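Local coordinates for protein MccF (Escherichia coli, PDB 4IIY) that probably acts as a serine hydrolase of the peptidase S66 family and serves as a self-immunity protein against microcin C7, at residues B[230-234]-B[353-359]; B[246-250]-B[281-286]; B[263-269]-B[294-300]. The protein carries 1 engineered substitution. All blocks are in the same frame, centred on the assembly; numbering follows the deposited sequence.

Contact 1. Residues B[230-234]-B[353-359]; sequences AFYGS and IDFDNKN
Phe231, on the outermost strand 230-232, lays its ring on the turn of the beta hairpin formed by strands 350-354 and 359-362, a turn carrying a G1 beta bulge in which Lys358 and Asn359 both face Asp354. Packing is tight here. Lys358 CA stands 3.5 Å from the centroid of the Phe231 ring and 5° off its normal, a CH-pi contact, and over the same face Lys358 C approaches Phe231 CZ to 3.3 Å. The lysine side chain then slides past Phe231 in the opposite direction: a bend at chi2 (-59°) brings Lys358 CD to 3.6 Å from Phe231 CB and lets NZ bond to Phe355 O at 2.8 Å, so the aliphatic part packs while the charged end braces the turn. At the edge of the Phe231 ring lie Ile353 CG2, 3.9 Å from Phe231 CE1, and Phe355 CD1. The same Ile353 CG2 covers one face of the Phe355 ring, toward its rim.

The opposite character prevails at Gly233 and Ser234, which are solvent-exposed. Gly233 O merely rests against Phe355 CB. Asp356 OD1 lies 3.3 Å from Ser234 CA and near its CB, while its hydrogen bond comes from Gly235 N. Tyr232 faces away from the hairpin and stacks on Tyr316. Far from the active site, the contact joins the edge strand to a hairpin across the sheet. Within that hairpin an Asx motif fixes the turn: Asn357 N donates to Asp354 OD1 at 2.9 Å and 166°, reaching the oxygen from above the carboxylate plane.

Contact 2. Residues B[246-250]-B[281-286]; sequences LNTLT and RLFSML. With 1EI (5'-O-(L-alpha-glutamylsulfamoyl)inosine), chain K.
Asn247 and Leu282 mark the closest backbone approach, their CA atoms 7.0 Å apart where the short helix 246-249 packs against helix 276-288. Leu246 is the knob, set in a hole formed by Leu282, Phe283, Met285 and Leu286. With its CG anti to the backbone N (chi1 178°), it points toward the longer helix: CD2 lies 3.6 Å from Leu282 CB and 4.1 Å from Phe283 CD1, the branches of Leu246 and Leu286 meet tip to tip, and CD1 touches Met285 CE. An alanine here would remove both methyl branches and would probably open a gap among these four side chains, leaving the short helix less firmly seated.

Leu282 crosses Asn247 obliquely, both its methyls about 3.9 Å from Asn247 OD1, and its CD2 meets Thr250 CG2 at 3.7 Å. Thr250 OG1 donates to Asn247 O at 2.7 Å and is also bonded to Arg281 NH1 of the second subunit, so this end of the contact lies at the dimer interface. Asn247 ND2 in turn donates to OE2 of the glutamyl carboxylate of the bound glutamylsulfamoyl inosine (2.9 Å, 131°). The chemistry is thus divided: an apolar grip seats the helix, while its polar residues recognise the ligand and the partner subunit.

Contact 3. Residues B[263-269]-B[294-300]; sequences NGDILFI and KVSAIIL
Leu267 and Ile299 share the straight central bond of this parallel strand pair, Ile299 N donating to Leu267 O at 2.7 Å and 172°. On either side, Leu267 N donates a hydrogen bond to Ala297 O and Ile269 N to Ile299 O, both at 3.0 Å. Toward the N-terminal ends of the two segments the pairing continues, with Ser296 N bonded to Asp265 O and Gly264 N to Lys294 O, each at 2.9 Å. Ala297 N, by contrast, is buried and has no partner in the model. The backbones of Ile266 and Phe268 bond instead to strand 236-245. Asp265 OD2 is held by a salt bridge to Arg240 and by Arg262 N, and Lys294 NZ by Ile261 O.

Side chains alternate between the two faces. Ile266 CG2 packs on Ile299 CD1 at 3.7 Å, and Ile299 CG2 meets the Phe268 ring in its plane, at the CD1 edge. On the other face Ile269 CG1 sits between the backbone N and the carbonyl carbon (chi1 44°), which brings CD1 alongside Leu300 CD2, 3.7 Å away. Strand 266-270 ends at Glu270, the predicted charge-relay residue. In this beta-alpha-beta crossover, connecting helix 276-288 covers the Leu267 and Ile269 face, Phe268 packs edge-to-face with Tyr164 on the reverse, and strands 236-245 and 330-334 flank the pair.

How the contacts relate
Contact 1 opens first, at 230-234, and strand 236-245 then leads into helix 246-249, the first half of contact 2. Next comes 263-269, which starts contact 3 before helix 276-288 closes contact 2 at 281-286; strand 297-301 closes contact 3. Contacts 2 and 3 therefore cross, and both nest inside the long loop that 353-359 finally closes. The crossing pair also packs together, Phe283, Leu286 and Leu246 of contact 2 against Ile269 of contact 3. From the other face of the sheet, Ile353 of contact 1 reaches Ile299, Ile266 and Ala297. Contacts 1 and 2 do not touch; the central strands stand between them.

Contact 1. Residues B[230-234]-B[353-359]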
loop_
_atom_site.group_PDB
_atom_site.type_symbol
_atom_site.label_atom_id
_atom_site.label_comp_id
_atom_site.label_asym_id
_atom_site.label_seq_id
_atom_site.Cartn_x
_atom_site.Cartn_y
_atom_site.Cartn_z
ATOM N N ALA B 230 -11.121 3.680 -23.803
ATOM C CA ALA B 230 -11.691 4.992 -24.104
ATOM C C ALA B 230 -10.616 6.058 -24.009
ATOM O O ALA B 230 -9.744 5.997 -23.135
ATOM C CB ALA B 230 -12.837 5.312 -23.150
ATOM N N PHE B 231 -10.677 7.032 -24.908
ATOM C CA PHE B 231 -9.740 8.146 -24.924
ATOM C C PHE B 231 -10.480 9.408 -24.489
ATOM O O PHE B 231 -11.300 9.951 -25.243
ATOM C CB PHE B 231 -9.155 8.346 -26.330
ATOM C CG PHE B 231 -8.175 7.277 -26.761
ATOM C CD1 PHE B 231 -6.823 7.557 -26.831
ATOM C CD2 PHE B 231 -8.608 6.007 -27.116
ATOM C CE1 PHE B 231 -5.912 6.602 -27.238
ATOM C CE2 PHE B 231 -7.697 5.039 -27.518
ATOM C CZ PHE B 231 -6.346 5.340 -27.585
ATOM N N TYR B 232 -10.198 9.875 -23.281
ATOM C CA TYR B 232 -10.836 11.074 -22.748
ATOM C C TYR B 232 -9.933 12.283 -22.922
ATOM O O TYR B 232 -8.969 12.471 -22.184
ATOM C CB TYR B 232 -11.175 10.881 -21.268
ATOM C CG TYR B 232 -12.184 9.796 -21.009
ATOM C CD1 TYR B 232 -13.533 10.010 -21.252
ATOM C CD2 TYR B 232 -11.797 8.561 -20.491
ATOM C CE1 TYR B 232 -14.466 9.025 -21.010
ATOM C CE2 TYR B 232 -12.724 7.572 -20.240
ATOM C CZ TYR B 232 -14.058 7.811 -20.501
ATOM O OH TYR B 232 -14.994 6.837 -20.261
ATOM N N GLY B 233 -10.242 13.107 -23.912
ATOM C CA GLY B 233 -9.438 14.278 -24.190
ATOM C C GLY B 233 -9.406 14.534 -25.678
ATOM O O GLY B 233 -10.083 13.852 -26.446
ATOM N N SER B 234 -8.616 15.521 -26.081
ATOM C CA SER B 234 -8.455 15.835 -27.492
ATOM C C SER B 234 -7.007 16.200 -27.763
ATOM O O SER B 234 -6.222 16.419 -26.833
ATOM C CB SER B 234 -9.380 16.987 -27.906
ATOM O OG SER B 234 -9.009 18.191 -27.260
ATOM N N ILE B 353 0.269 10.011 -27.241
ATOM C CA ILE B 353 -1.116 9.578 -27.266
ATOM C C ILE B 353 -1.901 10.563 -28.121
ATOM O O ILE B 353 -1.934 11.760 -27.828
ATOM C CB ILE B 353 -1.740 9.532 -25.857
ATOM C CG1 ILE B 353 -0.898 8.676 -24.904
ATOM C CG2 ILE B 353 -3.178 9.018 -25.938
ATOM C CD1 ILE B 353 -1.349 8.774 -23.457
ATOM N N ASP B 354 -2.519 10.063 -29.186
ATOM C CA ASP B 354 -3.364 10.899 -30.021
ATOM C C ASP B 354 -4.803 10.651 -29.625
ATOM O O ASP B 354 -5.393 9.625 -29.960
ATOM C CB ASP B 354 -3.138 10.581 -31.495
ATOM C CG ASP B 354 -3.851 11.549 -32.416
ATOM O OD1 ASP B 354 -4.908 12.081 -32.036
ATOM O OD2 ASP B 354 -3.327 11.774 -33.533
ATOM N N PHE B 355 -5.357 11.586 -28.871
ATOM C CA PHE B 355 -6.717 11.453 -28.377
ATOM C C PHE B 355 -7.771 11.617 -29.467
ATOM O O PHE B 355 -8.873 11.080 -29.352
ATOM C CB PHE B 355 -6.948 12.422 -27.221
ATOM C CG PHE B 355 -6.217 12.027 -25.977
ATOM C CD1 PHE B 355 -6.796 11.160 -25.068
ATOM C CD2 PHE B 355 -4.932 12.482 -25.737
ATOM C CE1 PHE B 355 -6.118 10.778 -23.928
ATOM C CE2 PHE B 355 -4.250 12.093 -24.600
ATOM C CZ PHE B 355 -4.845 11.238 -23.705
ATOM N N ASP B 356 -7.424 12.342 -30.524
ATOM C CA ASP B 356 -8.359 12.538 -31.629
ATOM C C ASP B 356 -8.451 11.290 -32.500
ATOM O O ASP B 356 -9.538 10.882 -32.901
ATOM C CB ASP B 356 -7.950 13.743 -32.480
ATOM C CG ASP B 356 -7.993 15.055 -31.711
ATOM O OD1 ASP B 356 -8.768 15.164 -30.738
ATOM O OD2 ASP B 356 -7.243 15.976 -32.091
ATOM N N ASN B 357 -7.306 10.681 -32.778
ATOM C CA ASN B 357 -7.261 9.477 -33.610
ATOM C C ASN B 357 -7.306 8.169 -32.823
ATOM O O ASN B 357 -7.259 7.087 -33.403
ATOM C CB ASN B 357 -6.044 9.524 -34.538
ATOM C CG ASN B 357 -6.167 10.611 -35.575
ATOM O OD1 ASN B 357 -5.400 11.582 -35.584
ATOM N ND2 ASN B 357 -7.151 10.474 -36.432
ATOM N N LYS B 358 -7.399 8.279 -31.497
ATOM C CA LYS B 358 -7.528 7.110 -30.616
ATOM C C LYS B 358 -6.399 6.107 -30.810
ATOM O O LYS B 358 -6.644 4.929 -31.063
ATOM C CB LYS B 358 -8.874 6.405 -30.810
ATOM C CG LYS B 358 -10.078 7.323 -30.910
ATOM C CD LYS B 358 -10.263 8.192 -29.701
ATOM C CE LYS B 358 -11.528 9.032 -29.847
ATOM N NZ LYS B 358 -11.497 10.256 -28.996
ATOM N N ASN B 359 -5.160 6.571 -30.687
ATOM C CA ASN B 359 -4.027 5.660 -30.759
ATOM C C ASN B 359 -2.893 6.097 -29.840
ATOM O O ASN B 359 -2.920 7.192 -29.269
ATOM C CB ASN B 359 -3.561 5.428 -32.210
ATOM C CG ASN B 359 -3.049 6.698 -32.890
ATOM O OD1 ASN B 359 -2.399 7.537 -32.272
ATOM N ND2 ASN B 359 -3.341 6.830 -34.190
#

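Contact 2. Residues B[246-250]-B[281-286]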
loop_
_atom_site.group_PDB
_atom_site.type_symbol
_atom_site.label_atom_id
_atom_site.label_comp_id
_atom_site.label_asym_id
_atom_site.label_seq_id
_atom_site.Cartn_x
_atom_site.Cartn_y
_atom_site.Cartn_z
ATOM N N LEU B 246 0.432 0.362 -9.583
ATOM C CA LEU B 246 0.345 1.465 -8.634
ATOM C C LEU B 246 0.449 0.998 -7.184
ATOM O O LEU B 246 1.190 1.575 -6.393
ATOM C CB LEU B 246 -0.922 2.283 -8.881
ATOM C CG LEU B 246 -1.183 3.448 -7.934
ATOM C CD1 LEU B 246 0.004 4.405 -7.870
ATOM C CD2 LEU B 246 -2.466 4.173 -8.366
ATOM N N ASN B 247 -0.272 -0.061 -6.825
ATOM C CA ASN B 247 -0.136 -0.565 -5.472
ATOM C C ASN B 247 1.323 -0.922 -5.156
ATOM O O ASN B 247 1.821 -0.657 -4.058
ATOM C CB ASN B 247 -1.049 -1.766 -5.259
ATOM C CG ASN B 247 -1.207 -2.116 -3.798
ATOM O OD1 ASN B 247 -1.660 -1.299 -3.003
ATOM N ND2 ASN B 247 -0.825 -3.331 -3.435
ATOM N N THR B 248 2.017 -1.541 -6.104
ATOM C CA THR B 248 3.417 -1.894 -5.879
ATOM C C THR B 248 4.319 -0.670 -5.682
ATOM O O THR B 248 5.273 -0.710 -4.899
ATOM C CB THR B 248 3.952 -2.762 -7.029
ATOM O OG1 THR B 248 3.170 -3.953 -7.113
ATOM C CG2 THR B 248 5.405 -3.152 -6.798
ATOM N N LEU B 249 4.025 0.425 -6.377
ATOM C CA LEU B 249 4.825 1.637 -6.233
ATOM C C LEU B 249 4.848 2.140 -4.787
ATOM O O LEU B 249 5.817 2.773 -4.369
ATOM C CB LEU B 249 4.338 2.738 -7.177
ATOM C CG LEU B 249 4.621 2.488 -8.661
ATOM C CD1 LEU B 249 3.921 3.542 -9.518
ATOM C CD2 LEU B 249 6.117 2.451 -8.974
ATOM N N THR B 250 3.794 1.875 -4.026
ATOM C CA THR B 250 3.795 2.273 -2.625
ATOM C C THR B 250 4.963 1.663 -1.834
ATOM O O THR B 250 5.365 2.215 -0.811
ATOM C CB THR B 250 2.463 1.951 -1.890
ATOM O OG1 THR B 250 2.302 0.536 -1.735
ATOM C CG2 THR B 250 1.263 2.546 -2.618
ATOM N N ARG B 281 -8.020 5.189 -2.481
ATOM C CA ARG B 281 -6.863 5.467 -1.635
ATOM C C ARG B 281 -5.600 5.721 -2.462
ATOM O O ARG B 281 -4.842 6.660 -2.199
ATOM C CB ARG B 281 -6.630 4.301 -0.675
ATOM C CG ARG B 281 -5.574 4.550 0.363
ATOM C CD ARG B 281 -5.529 3.383 1.360
ATOM N NE ARG B 281 -4.703 2.285 0.868
ATOM C CZ ARG B 281 -3.378 2.310 0.897
ATOM N NH1 ARG B 281 -2.762 3.371 1.397
ATOM N NH2 ARG B 281 -2.672 1.286 0.434
ATOM N N LEU B 282 -5.367 4.874 -3.461
ATOM C CA LEU B 282 -4.162 4.992 -4.279
ATOM C C LEU B 282 -4.201 6.231 -5.175
ATOM O O LEU B 282 -3.182 6.901 -5.351
ATOM C CB LEU B 282 -3.947 3.722 -5.107
ATOM C CG LEU B 282 -3.642 2.466 -4.292
ATOM C CD1 LEU B 282 -3.746 1.230 -5.181
ATOM C CD2 LEU B 282 -2.265 2.532 -3.643
ATOM N N PHE B 283 -5.367 6.552 -5.731
ATOM C CA PHE B 283 -5.484 7.764 -6.536
ATOM C C PHE B 283 -5.273 8.998 -5.646
ATOM O O PHE B 283 -4.597 9.955 -6.048
ATOM C CB PHE B 283 -6.853 7.851 -7.222
ATOM C CG PHE B 283 -7.058 6.892 -8.380
ATOM C CD1 PHE B 283 -5.999 6.244 -8.997
ATOM C CD2 PHE B 283 -8.343 6.667 -8.857
ATOM C CE1 PHE B 283 -6.231 5.378 -10.073
ATOM C CE2 PHE B 283 -8.584 5.826 -9.924
ATOM C CZ PHE B 283 -7.528 5.186 -10.540
ATOM N N SER B 284 -5.841 8.997 -4.440
ATOM C CA SER B 284 -5.610 10.119 -3.529
ATOM C C SER B 284 -4.142 10.238 -3.102
ATOM O O SER B 284 -3.642 11.346 -2.958
ATOM C CB SER B 284 -6.553 10.081 -2.327
ATOM O OG SER B 284 -7.828 10.592 -2.717
ATOM N N MET B 285 -3.446 9.111 -2.936
ATOM C CA MET B 285 -2.008 9.153 -2.669
ATOM C C MET B 285 -1.282 9.957 -3.747
ATOM O O MET B 285 -0.476 10.840 -3.453
ATOM C CB MET B 285 -1.445 7.734 -2.574
ATOM C CG MET B 285 0.033 7.640 -2.163
ATOM S SD MET B 285 1.230 7.925 -3.498
ATOM C CE MET B 285 0.916 6.484 -4.511
ATOM N N LEU B 286 -1.583 9.660 -5.005
ATOM C CA LEU B 286 -0.973 10.394 -6.117
ATOM C C LEU B 286 -1.303 11.886 -6.042
ATOM O O LEU B 286 -0.438 12.740 -6.242
ATOM C CB LEU B 286 -1.426 9.822 -7.461
ATOM C CG LEU B 286 -0.999 8.385 -7.757
ATOM C CD1 LEU B 286 -1.731 7.873 -8.997
ATOM C CD2 LEU B 286 0.514 8.310 -7.918
HETATM O O6 1EI K . -4.642 -19.365 -8.542
HETATM C C6 1EI K . -4.791 -18.506 -9.438
HETATM N N1 1EI K . -5.873 -18.511 -10.243
HETATM C C2 1EI K . -6.045 -17.596 -11.212
HETATM N N3 1EI K . -5.162 -16.614 -11.462
HETATM C C5 1EI K . -3.775 -17.458 -9.647
HETATM C C4 1EI K . -4.037 -16.506 -10.724
HETATM N N7 1EI K . -2.593 -17.110 -9.100
HETATM C C8 1EI K . -2.136 -16.022 -9.766
HETATM N N9 1EI K . -3.004 -15.671 -10.728
HETATM C "C1'" 1EI K . -2.867 -14.537 -11.656
HETATM O "O4'" 1EI K . -1.507 -14.258 -11.957
HETATM C "C2'" 1EI K . -3.403 -13.294 -10.976
HETATM O "O2'" 1EI K . -4.791 -13.136 -11.270
HETATM C "C3'" 1EI K . -2.566 -12.185 -11.574
HETATM O "O3'" 1EI K . -3.323 -11.503 -12.571
HETATM C "C4'" 1EI K . -1.391 -12.868 -12.250
HETATM C "C5'" 1EI K . -0.056 -12.319 -11.762
HETATM O "O5'" 1EI K . 0.114 -12.563 -10.363
HETATM S SBF 1EI K . 1.191 -11.771 -9.609
HETATM O OAE 1EI K . 1.698 -12.593 -8.532
HETATM O OAF 1EI K . 2.208 -11.452 -10.575
HETATM N NAQ 1EI K . 0.503 -10.482 -9.098
HETATM C C 1EI K . 1.101 -9.430 -8.499
HETATM O O 1EI K . 2.295 -9.286 -8.261
HETATM C CA 1EI K . 0.198 -8.291 -8.120
HETATM N N 1EI K . -1.192 -8.628 -8.374
HETATM C CB 1EI K . 0.425 -7.917 -6.660
HETATM C CG 1EI K . 0.325 -6.408 -6.456
HETATM C CD 1EI K . -1.122 -5.977 -6.369
HETATM O OE1 1EI K . -2.007 -6.741 -6.807
HETATM O OE2 1EI K . -1.372 -4.871 -5.860
#

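Contact 3. Residues B[263-269]-B[294-300]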
loop_
_atom_site.group_PDB
_atom_site.type_symbol
_atom_site.label_atom_id
_atom_site.label_comp_id
_atom_site.label_asym_id
_atom_site.label_seq_id
_atom_site.Cartn_x
_atom_site.Cartn_y
_atom_site.Cartn_z
ATOM N N ASN B 263 7.308 17.369 -14.580
ATOM C CA ASN B 263 6.376 18.091 -15.434
ATOM C C ASN B 263 6.397 17.539 -16.851
ATOM O O ASN B 263 7.458 17.377 -17.445
ATOM C CB ASN B 263 6.730 19.580 -15.475
ATOM C CG ASN B 263 6.403 20.294 -14.181
ATOM O OD1 ASN B 263 5.446 19.951 -13.488
ATOM N ND2 ASN B 263 7.192 21.314 -13.857
ATOM N N GLY B 264 5.215 17.265 -17.386
ATOM C CA GLY B 264 5.116 16.783 -18.748
ATOM C C GLY B 264 5.151 15.276 -18.925
ATOM O O GLY B 264 4.879 14.798 -20.015
ATOM N N ASP B 265 5.485 14.525 -17.878
ATOM C CA ASP B 265 5.463 13.064 -17.970
ATOM C C ASP B 265 4.058 12.552 -18.268
ATOM O O ASP B 265 3.055 13.203 -17.957
ATOM C CB ASP B 265 5.918 12.418 -16.655
ATOM C CG ASP B 265 7.423 12.445 -16.451
ATOM O OD1 ASP B 265 8.204 12.738 -17.390
ATOM O OD2 ASP B 265 7.827 12.134 -15.305
ATOM N N ILE B 266 3.996 11.364 -18.855
ATOM C CA ILE B 266 2.753 10.606 -18.950
ATOM C C ILE B 266 2.769 9.536 -17.859
ATOM O O ILE B 266 3.684 8.723 -17.810
ATOM C CB ILE B 266 2.591 9.955 -20.343
ATOM C CG1 ILE B 266 2.425 11.037 -21.411
ATOM C CG2 ILE B 266 1.411 8.984 -20.360
ATOM C CD1 ILE B 266 2.389 10.508 -22.834
ATOM N N LEU B 267 1.775 9.547 -16.981
ATOM C CA LEU B 267 1.717 8.556 -15.914
ATOM C C LEU B 267 1.037 7.303 -16.417
ATOM O O LEU B 267 -0.086 7.377 -16.906
ATOM C CB LEU B 267 0.924 9.097 -14.723
ATOM C CG LEU B 267 0.772 8.122 -13.550
ATOM C CD1 LEU B 267 2.102 7.939 -12.851
ATOM C CD2 LEU B 267 -0.284 8.626 -12.584
ATOM N N PHE B 268 1.702 6.156 -16.287
ATOM C CA PHE B 268 1.105 4.858 -16.592
ATOM C C PHE B 268 0.892 4.113 -15.276
ATOM O O PHE B 268 1.849 3.889 -14.522
ATOM C CB PHE B 268 2.029 4.053 -17.516
ATOM C CG PHE B 268 1.700 2.588 -17.563
ATOM C CD1 PHE B 268 0.508 2.151 -18.115
ATOM C CD2 PHE B 268 2.575 1.649 -17.042
ATOM C CE1 PHE B 268 0.194 0.787 -18.140
ATOM C CE2 PHE B 268 2.269 0.290 -17.070
ATOM C CZ PHE B 268 1.078 -0.136 -17.620
ATOM N N ILE B 269 -0.357 3.742 -15.007
ATOM C CA ILE B 269 -0.689 3.008 -13.789
ATOM C C ILE B 269 -1.715 1.918 -14.080
ATOM O O ILE B 269 -2.646 2.099 -14.888
ATOM C CB ILE B 269 -1.215 3.927 -12.665
ATOM C CG1 ILE B 269 -2.221 4.925 -13.234
ATOM C CG2 ILE B 269 -0.060 4.640 -11.978
ATOM C CD1 ILE B 269 -2.983 5.708 -12.169
ATOM N N LYS B 294 1.699 17.717 -12.226
ATOM C CA LYS B 294 2.841 17.563 -13.117
ATOM C C LYS B 294 2.523 16.887 -14.442
ATOM O O LYS B 294 3.016 17.316 -15.486
ATOM C CB LYS B 294 3.938 16.745 -12.438
ATOM C CG LYS B 294 4.596 17.391 -11.232
ATOM C CD LYS B 294 5.519 16.361 -10.577
ATOM C CE LYS B 294 6.198 16.852 -9.316
ATOM N NZ LYS B 294 6.960 15.719 -8.701
ATOM N N VAL B 295 1.751 15.803 -14.407
ATOM C CA VAL B 295 1.642 14.948 -15.586
ATOM C C VAL B 295 0.741 15.542 -16.666
ATOM O O VAL B 295 -0.238 16.230 -16.368
ATOM C CB VAL B 295 1.226 13.494 -15.241
ATOM C CG1 VAL B 295 2.247 12.867 -14.296
ATOM C CG2 VAL B 295 -0.159 13.440 -14.628
ATOM N N SER B 296 1.084 15.264 -17.921
ATOM C CA SER B 296 0.311 15.809 -19.034
ATOM C C SER B 296 -0.771 14.860 -19.543
ATOM O O SER B 296 -1.668 15.270 -20.287
ATOM C CB SER B 296 1.233 16.226 -20.175
ATOM O OG SER B 296 2.107 17.263 -19.765
ATOM N N ALA B 297 -0.705 13.595 -19.135
ATOM C CA ALA B 297 -1.731 12.612 -19.467
ATOM C C ALA B 297 -1.573 11.436 -18.512
ATOM O O ALA B 297 -0.522 11.263 -17.887
ATOM C CB ALA B 297 -1.601 12.147 -20.926
ATOM N N ILE B 298 -2.629 10.636 -18.411
ATOM C CA ILE B 298 -2.617 9.418 -17.612
ATOM C C ILE B 298 -3.091 8.257 -18.474
ATOM O O ILE B 298 -4.076 8.385 -19.207
ATOM C CB ILE B 298 -3.550 9.552 -16.389
ATOM C CG1 ILE B 298 -3.063 10.679 -15.472
ATOM C CG2 ILE B 298 -3.646 8.226 -15.626
ATOM C CD1 ILE B 298 -4.130 11.190 -14.542
ATOM N N ILE B 299 -2.374 7.137 -18.387
ATOM C CA ILE B 299 -2.804 5.872 -18.972
ATOM C C ILE B 299 -3.226 4.937 -17.845
ATOM O O ILE B 299 -2.421 4.633 -16.952
ATOM C CB ILE B 299 -1.666 5.197 -19.749
ATOM C CG1 ILE B 299 -1.121 6.112 -20.856
ATOM C CG2 ILE B 299 -2.126 3.850 -20.327
ATOM C CD1 ILE B 299 0.214 5.644 -21.412
ATOM N N LEU B 300 -4.485 4.508 -17.860
ATOM C CA LEU B 300 -4.954 3.489 -16.929
ATOM C C LEU B 300 -4.967 2.154 -17.656
ATOM O O LEU B 300 -5.685 1.990 -18.659
ATOM C CB LEU B 300 -6.374 3.789 -16.442
ATOM C CG LEU B 300 -6.628 5.130 -15.752
ATOM C CD1 LEU B 300 -8.103 5.255 -15.406
ATOM C CD2 LEU B 300 -5.767 5.289 -14.499
#